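Long-range contact in tyrosine--tRNA ligase, mitochondrial (Emericella nidulans, PDB 5IHX), which probably catalyses the ATP-dependent attachment of L-tyrosine to mitochondrial tRNA(Tyr): residues 46-60 against 271-283. Numbering follows the deposited sequence.
Sequences LIHDVVGDRDLLHRV and DDLDKPIGFTTPL
L57 meets the strand 277-280 with both branches of its side chain: CD1 rests on I277 CG2 at 3.7 Å, while CD2 reaches CD1 of the F279 ring, the two side chains crossing at about a right angle. From the same side of the ring plane, I47 CG1 comes to F279 CD2 at 4.0 Å. F279 and V50 form a non-hydrogen-bonded pair whose side chains share a sheet face, and a chi1 of 59° sets the ring within reach of both L57 and I47. I277 instead extends CG1 anti to its N (chi1 -171°), which carries CD1 to the start of helix 54-60, beside D53 O and 4.2 Å from L56 CG. Farther along this helix, L273 CD2 packs on R59 CB and lies over one face of the guanidinium.

Backbone bonds fix the antiparallel register: H48 N donates to T280 O (2.8 Å), T280 N to D49 O (2.7 Å) and V51 N to G278 O. T280 OG1 accepts from D49 N at 3.1 Å and shares a water with D49 OD2. D53 caps the helix through a weak bond from L56 N, and D271 OD1 accepts from L273 N in an Asx turn at the start of the 3-10 segment 272-274.

The short strand 50-51 edges the Rossmann-type sheet of the catalytic domain, with 277-280 joining it to parallel strand 235-238. Helices 37-44 and 84-95 also pack on F279, whereas V51 faces helix 243-259.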
loop_
_atom_site.group_PDB
_atom_site.type_symbol
_atom_site.label_atom_id
_atom_site.label_comp_id
_atom_site.label_asym_id
_atom_site.label_seq_id
_atom_site.Cartn_x
_atom_site.Cartn_y
_atom_site.Cartn_z
ATOM N N LEU A 46 -30.613 -16.519 9.173
ATOM C CA LEU A 46 -29.218 -16.385 8.765
ATOM C C LEU A 46 -28.758 -14.938 8.568
ATOM O O LEU A 46 -27.565 -14.696 8.382
ATOM C CB LEU A 46 -28.982 -17.177 7.477
ATOM C CG LEU A 46 -28.863 -18.694 7.643
ATOM C CD1 LEU A 46 -28.860 -19.388 6.289
ATOM C CD2 LEU A 46 -27.607 -19.060 8.431
ATOM N N ILE A 47 -29.686 -13.984 8.604
ATOM C CA ILE A 47 -29.320 -12.570 8.499
ATOM C C ILE A 47 -29.341 -11.892 9.866
ATOM O O ILE A 47 -30.365 -11.886 10.546
ATOM C CB ILE A 47 -30.261 -11.801 7.550
ATOM C CG1 ILE A 47 -30.281 -12.470 6.173
ATOM C CG2 ILE A 47 -29.830 -10.332 7.454
ATOM C CD1 ILE A 47 -31.115 -11.747 5.131
ATOM N N HIS A 48 -28.204 -11.320 10.254
ATOM C CA HIS A 48 -28.108 -10.555 11.491
ATOM C C HIS A 48 -28.337 -9.075 11.195
ATOM O O HIS A 48 -29.352 -8.502 11.594
ATOM C CB HIS A 48 -26.749 -10.766 12.158
ATOM C CG HIS A 48 -26.577 -9.992 13.428
ATOM N ND1 HIS A 48 -27.455 -10.096 14.483
ATOM C CD2 HIS A 48 -25.630 -9.102 13.808
ATOM C CE1 HIS A 48 -27.056 -9.302 15.464
ATOM N NE2 HIS A 48 -25.953 -8.690 15.079
ATOM N N ASP A 49 -27.379 -8.463 10.502
ATOM C CA ASP A 49 -27.493 -7.076 10.060
ATOM C C ASP A 49 -27.337 -6.967 8.552
ATOM O O ASP A 49 -26.547 -7.691 7.947
ATOM C CB ASP A 49 -26.438 -6.193 10.737
ATOM C CG ASP A 49 -26.735 -5.936 12.202
ATOM O OD1 ASP A 49 -27.925 -5.927 12.584
ATOM O OD2 ASP A 49 -25.771 -5.730 12.970
ATOM N N VAL A 50 -28.093 -6.052 7.953
ATOM C CA VAL A 50 -27.916 -5.705 6.553
ATOM C C VAL A 50 -27.050 -4.457 6.470
ATOM O O VAL A 50 -27.363 -3.432 7.072
ATOM C CB VAL A 50 -29.263 -5.460 5.842
ATOM C CG1 VAL A 50 -29.041 -4.949 4.417
ATOM C CG2 VAL A 50 -30.100 -6.727 5.838
ATOM N N VAL A 51 -25.952 -4.556 5.729
ATOM C CA VAL A 51 -25.084 -3.410 5.502
ATOM C C VAL A 51 -25.697 -2.561 4.397
ATOM O O VAL A 51 -25.324 -2.668 3.228
ATOM C CB VAL A 51 -23.659 -3.842 5.123
ATOM C CG1 VAL A 51 -22.760 -2.624 4.969
ATOM C CG2 VAL A 51 -23.097 -4.778 6.182
ATOM N N GLY A 52 -26.651 -1.724 4.788
ATOM C CA GLY A 52 -27.453 -0.963 3.852
ATOM C C GLY A 52 -28.914 -1.121 4.217
ATOM O O GLY A 52 -29.241 -1.416 5.368
ATOM N N ASP A 53 -29.790 -0.944 3.234
ATOM C CA ASP A 53 -31.228 -1.024 3.465
ATOM C C ASP A 53 -31.727 -2.440 3.194
ATOM O O ASP A 53 -31.540 -2.971 2.099
ATOM C CB ASP A 53 -31.968 -0.020 2.578
ATOM C CG ASP A 53 -33.458 0.004 2.842
ATOM O OD1 ASP A 53 -34.230 0.169 1.875
ATOM O OD2 ASP A 53 -33.859 -0.135 4.016
ATOM N N ARG A 54 -32.360 -3.045 4.195
ATOM C CA ARG A 54 -32.875 -4.405 4.072
ATOM C C ARG A 54 -33.827 -4.539 2.884
ATOM O O ARG A 54 -33.722 -5.484 2.104
ATOM C CB ARG A 54 -33.571 -4.839 5.372
ATOM C CG ARG A 54 -34.169 -6.252 5.336
ATOM C CD ARG A 54 -35.589 -6.264 4.772
ATOM N NE ARG A 54 -36.139 -7.606 4.625
ATOM C CZ ARG A 54 -37.215 -7.883 3.896
ATOM N NH1 ARG A 54 -37.847 -6.913 3.247
ATOM N NH2 ARG A 54 -37.658 -9.129 3.805
ATOM N N ASP A 55 -34.762 -3.601 2.753
ATOM C CA ASP A 55 -35.743 -3.663 1.673
ATOM C C ASP A 55 -35.066 -3.589 0.313
ATOM O O ASP A 55 -35.523 -4.214 -0.643
ATOM C CB ASP A 55 -36.774 -2.536 1.802
ATOM C CG ASP A 55 -37.669 -2.696 3.019
ATOM O OD1 ASP A 55 -37.882 -3.846 3.460
ATOM O OD2 ASP A 55 -38.165 -1.671 3.531
ATOM N N LEU A 56 -33.978 -2.833 0.225
ATOM C CA LEU A 56 -33.226 -2.755 -1.022
ATOM C C LEU A 56 -32.563 -4.097 -1.329
ATOM O O LEU A 56 -32.569 -4.547 -2.472
ATOM C CB LEU A 56 -32.175 -1.647 -0.959
ATOM C CG LEU A 56 -31.275 -1.524 -2.191
ATOM C CD1 LEU A 56 -32.103 -1.364 -3.462
ATOM C CD2 LEU A 56 -30.305 -0.365 -2.036
ATOM N N LEU A 57 -32.002 -4.731 -0.303
ATOM C CA LEU A 57 -31.386 -6.046 -0.458
ATOM C C LEU A 57 -32.410 -7.028 -1.006
ATOM O O LEU A 57 -32.137 -7.776 -1.945
ATOM C CB LEU A 57 -30.831 -6.548 0.877
ATOM C CG LEU A 57 -30.012 -7.842 0.826
ATOM C CD1 LEU A 57 -28.688 -7.632 0.114
ATOM C CD2 LEU A 57 -29.788 -8.386 2.227
ATOM N N HIS A 58 -33.593 -7.016 -0.403
ATOM C CA HIS A 58 -34.716 -7.814 -0.879
ATOM C C HIS A 58 -35.045 -7.515 -2.341
ATOM O O HIS A 58 -35.243 -8.439 -3.133
ATOM C CB HIS A 58 -35.936 -7.586 0.017
ATOM C CG HIS A 58 -37.213 -8.121 -0.546
ATOM N ND1 HIS A 58 -37.568 -9.450 -0.459
ATOM C CD2 HIS A 58 -38.245 -7.497 -1.164
ATOM C CE1 HIS A 58 -38.749 -9.627 -1.028
ATOM N NE2 HIS A 58 -39.180 -8.455 -1.460
ATOM N N ARG A 59 -35.110 -6.237 -2.704
ATOM C CA ARG A 59 -35.430 -5.876 -4.085
ATOM C C ARG A 59 -34.344 -6.356 -5.047
ATOM O O ARG A 59 -34.646 -6.843 -6.136
ATOM C CB ARG A 59 -35.614 -4.366 -4.256
ATOM C CG ARG A 59 -37.027 -3.871 -3.980
ATOM C CD ARG A 59 -37.304 -2.536 -4.666
ATOM N NE ARG A 59 -36.507 -1.424 -4.148
ATOM C CZ ARG A 59 -35.951 -0.481 -4.909
ATOM N NH1 ARG A 59 -36.098 -0.497 -6.232
ATOM N NH2 ARG A 59 -35.243 0.490 -4.349
ATOM N N VAL A 60 -33.084 -6.205 -4.650
ATOM C CA VAL A 60 -31.967 -6.619 -5.497
ATOM C C VAL A 60 -32.060 -8.102 -5.847
ATOM O O VAL A 60 -31.950 -8.480 -7.013
ATOM C CB VAL A 60 -30.602 -6.333 -4.817
ATOM C CG1 VAL A 60 -29.460 -7.051 -5.544
ATOM C CG2 VAL A 60 -30.327 -4.841 -4.772
ATOM N N ASP A 271 -28.541 3.627 -10.532
ATOM C CA ASP A 271 -29.689 2.862 -10.056
ATOM C C ASP A 271 -29.319 2.091 -8.790
ATOM O O ASP A 271 -28.320 1.369 -8.762
ATOM C CB ASP A 271 -30.181 1.903 -11.144
ATOM C CG ASP A 271 -31.566 1.346 -10.857
ATOM O OD1 ASP A 271 -31.958 1.271 -9.674
ATOM O OD2 ASP A 271 -32.268 0.982 -11.824
ATOM N N ASP A 272 -30.123 2.255 -7.744
ATOM C CA ASP A 272 -29.873 1.600 -6.461
ATOM C C ASP A 272 -29.793 0.080 -6.583
ATOM O O ASP A 272 -29.099 -0.572 -5.801
ATOM C CB ASP A 272 -30.965 1.971 -5.452
ATOM C CG ASP A 272 -30.711 3.307 -4.776
ATOM O OD1 ASP A 272 -29.850 4.071 -5.261
ATOM O OD2 ASP A 272 -31.375 3.590 -3.758
ATOM N N LEU A 273 -30.499 -0.481 -7.560
ATOM C CA LEU A 273 -30.526 -1.927 -7.754
ATOM C C LEU A 273 -29.182 -2.488 -8.218
ATOM O O LEU A 273 -28.988 -3.704 -8.232
ATOM C CB LEU A 273 -31.608 -2.303 -8.771
ATOM C CG LEU A 273 -33.070 -2.215 -8.326
ATOM C CD1 LEU A 273 -33.983 -2.558 -9.490
ATOM C CD2 LEU A 273 -33.350 -3.136 -7.147
ATOM N N ASP A 274 -28.260 -1.603 -8.588
ATOM C CA ASP A 274 -26.954 -2.012 -9.099
ATOM C C ASP A 274 -25.826 -1.708 -8.120
ATOM O O ASP A 274 -24.683 -2.104 -8.342
ATOM C CB ASP A 274 -26.665 -1.312 -10.430
ATOM C CG ASP A 274 -27.684 -1.649 -11.496
ATOM O OD1 ASP A 274 -28.307 -2.727 -11.404
ATOM O OD2 ASP A 274 -27.859 -0.833 -12.426
ATOM N N LYS A 275 -26.150 -1.009 -7.037
ATOM C CA LYS A 275 -25.138 -0.601 -6.070
ATOM C C LYS A 275 -24.708 -1.791 -5.215
ATOM O O LYS A 275 -25.525 -2.661 -4.906
ATOM C CB LYS A 275 -25.671 0.526 -5.183
ATOM C CG LYS A 275 -25.933 1.827 -5.935
ATOM C CD LYS A 275 -26.633 2.854 -5.058
ATOM C CE LYS A 275 -26.888 4.157 -5.806
ATOM N NZ LYS A 275 -25.643 4.820 -6.275
ATOM N N PRO A 276 -23.418 -1.841 -4.837
ATOM C CA PRO A 276 -22.970 -2.910 -3.938
ATOM C C PRO A 276 -23.701 -2.857 -2.605
ATOM O O PRO A 276 -24.079 -1.781 -2.149
ATOM C CB PRO A 276 -21.475 -2.626 -3.760
ATOM C CG PRO A 276 -21.325 -1.178 -4.075
ATOM C CD PRO A 276 -22.332 -0.896 -5.145
ATOM N N ILE A 277 -23.902 -4.016 -1.992
ATOM C CA ILE A 277 -24.631 -4.093 -0.739
ATOM C C ILE A 277 -24.219 -5.392 -0.060
ATOM O O ILE A 277 -23.686 -6.283 -0.710
ATOM C CB ILE A 277 -26.158 -4.032 -0.975
ATOM C CG1 ILE A 277 -26.915 -3.887 0.347
ATOM C CG2 ILE A 277 -26.630 -5.242 -1.790
ATOM C CD1 ILE A 277 -28.377 -3.525 0.164
ATOM N N GLY A 278 -24.426 -5.497 1.245
ATOM C CA GLY A 278 -24.031 -6.696 1.957
ATOM C C GLY A 278 -24.804 -6.909 3.236
ATOM O O GLY A 278 -25.652 -6.099 3.607
ATOM N N PHE A 279 -24.513 -8.017 3.909
ATOM C CA PHE A 279 -25.133 -8.303 5.193
ATOM C C PHE A 279 -24.270 -9.264 5.988
ATOM O O PHE A 279 -23.344 -9.872 5.449
ATOM C CB PHE A 279 -26.541 -8.873 5.001
ATOM C CG PHE A 279 -26.589 -10.145 4.204
ATOM C CD1 PHE A 279 -26.535 -10.117 2.822
ATOM C CD2 PHE A 279 -26.726 -11.370 4.840
ATOM C CE1 PHE A 279 -26.595 -11.289 2.090
ATOM C CE2 PHE A 279 -26.785 -12.542 4.114
ATOM C CZ PHE A 279 -26.722 -12.501 2.735
ATOM N N THR A 280 -24.569 -9.377 7.278
ATOM C CA THR A 280 -23.805 -10.234 8.171
ATOM C C THR A 280 -24.651 -11.385 8.695
ATOM O O THR A 280 -25.883 -11.329 8.670
ATOM C CB THR A 280 -23.258 -9.445 9.369
ATOM O OG1 THR A 280 -24.348 -8.890 10.116
ATOM C CG2 THR A 280 -22.338 -8.328 8.902
ATOM N N THR A 281 -23.973 -12.421 9.176
ATOM C CA THR A 281 -24.628 -13.566 9.795
ATOM C C THR A 281 -24.469 -13.445 11.312
ATOM O O THR A 281 -23.522 -12.813 11.781
ATOM C CB THR A 281 -24.032 -14.896 9.289
ATOM O OG1 THR A 281 -22.613 -14.893 9.483
ATOM C CG2 THR A 281 -24.327 -15.085 7.807
ATOM N N PRO A 282 -25.393 -14.043 12.083
ATOM C CA PRO A 282 -25.395 -13.890 13.547
ATOM C C PRO A 282 -24.167 -14.466 14.255
ATOM O O PRO A 282 -23.487 -15.342 13.718
ATOM C CB PRO A 282 -26.661 -14.642 13.979
ATOM C CG PRO A 282 -26.999 -15.538 12.845
ATOM C CD PRO A 282 -26.549 -14.829 11.614
ATOM N N LEU A 283 -23.902 -13.957 15.457
ATOM C CA LEU A 283 -22.801 -14.437 16.288
ATOM C C LEU A 283 -23.188 -15.663 17.108
ATOM O O LEU A 283 -24.186 -15.650 17.830
ATOM C CB LEU A 283 -22.335 -13.331 17.239
ATOM C CG LEU A 283 -21.093 -13.631 18.085
ATOM C CD1 LEU A 283 -19.868 -13.874 17.213
ATOM C CD2 LEU A 283 -20.839 -12.505 19.077
HETATM O O HOH W 1 -23.266 -7.426 12.084
#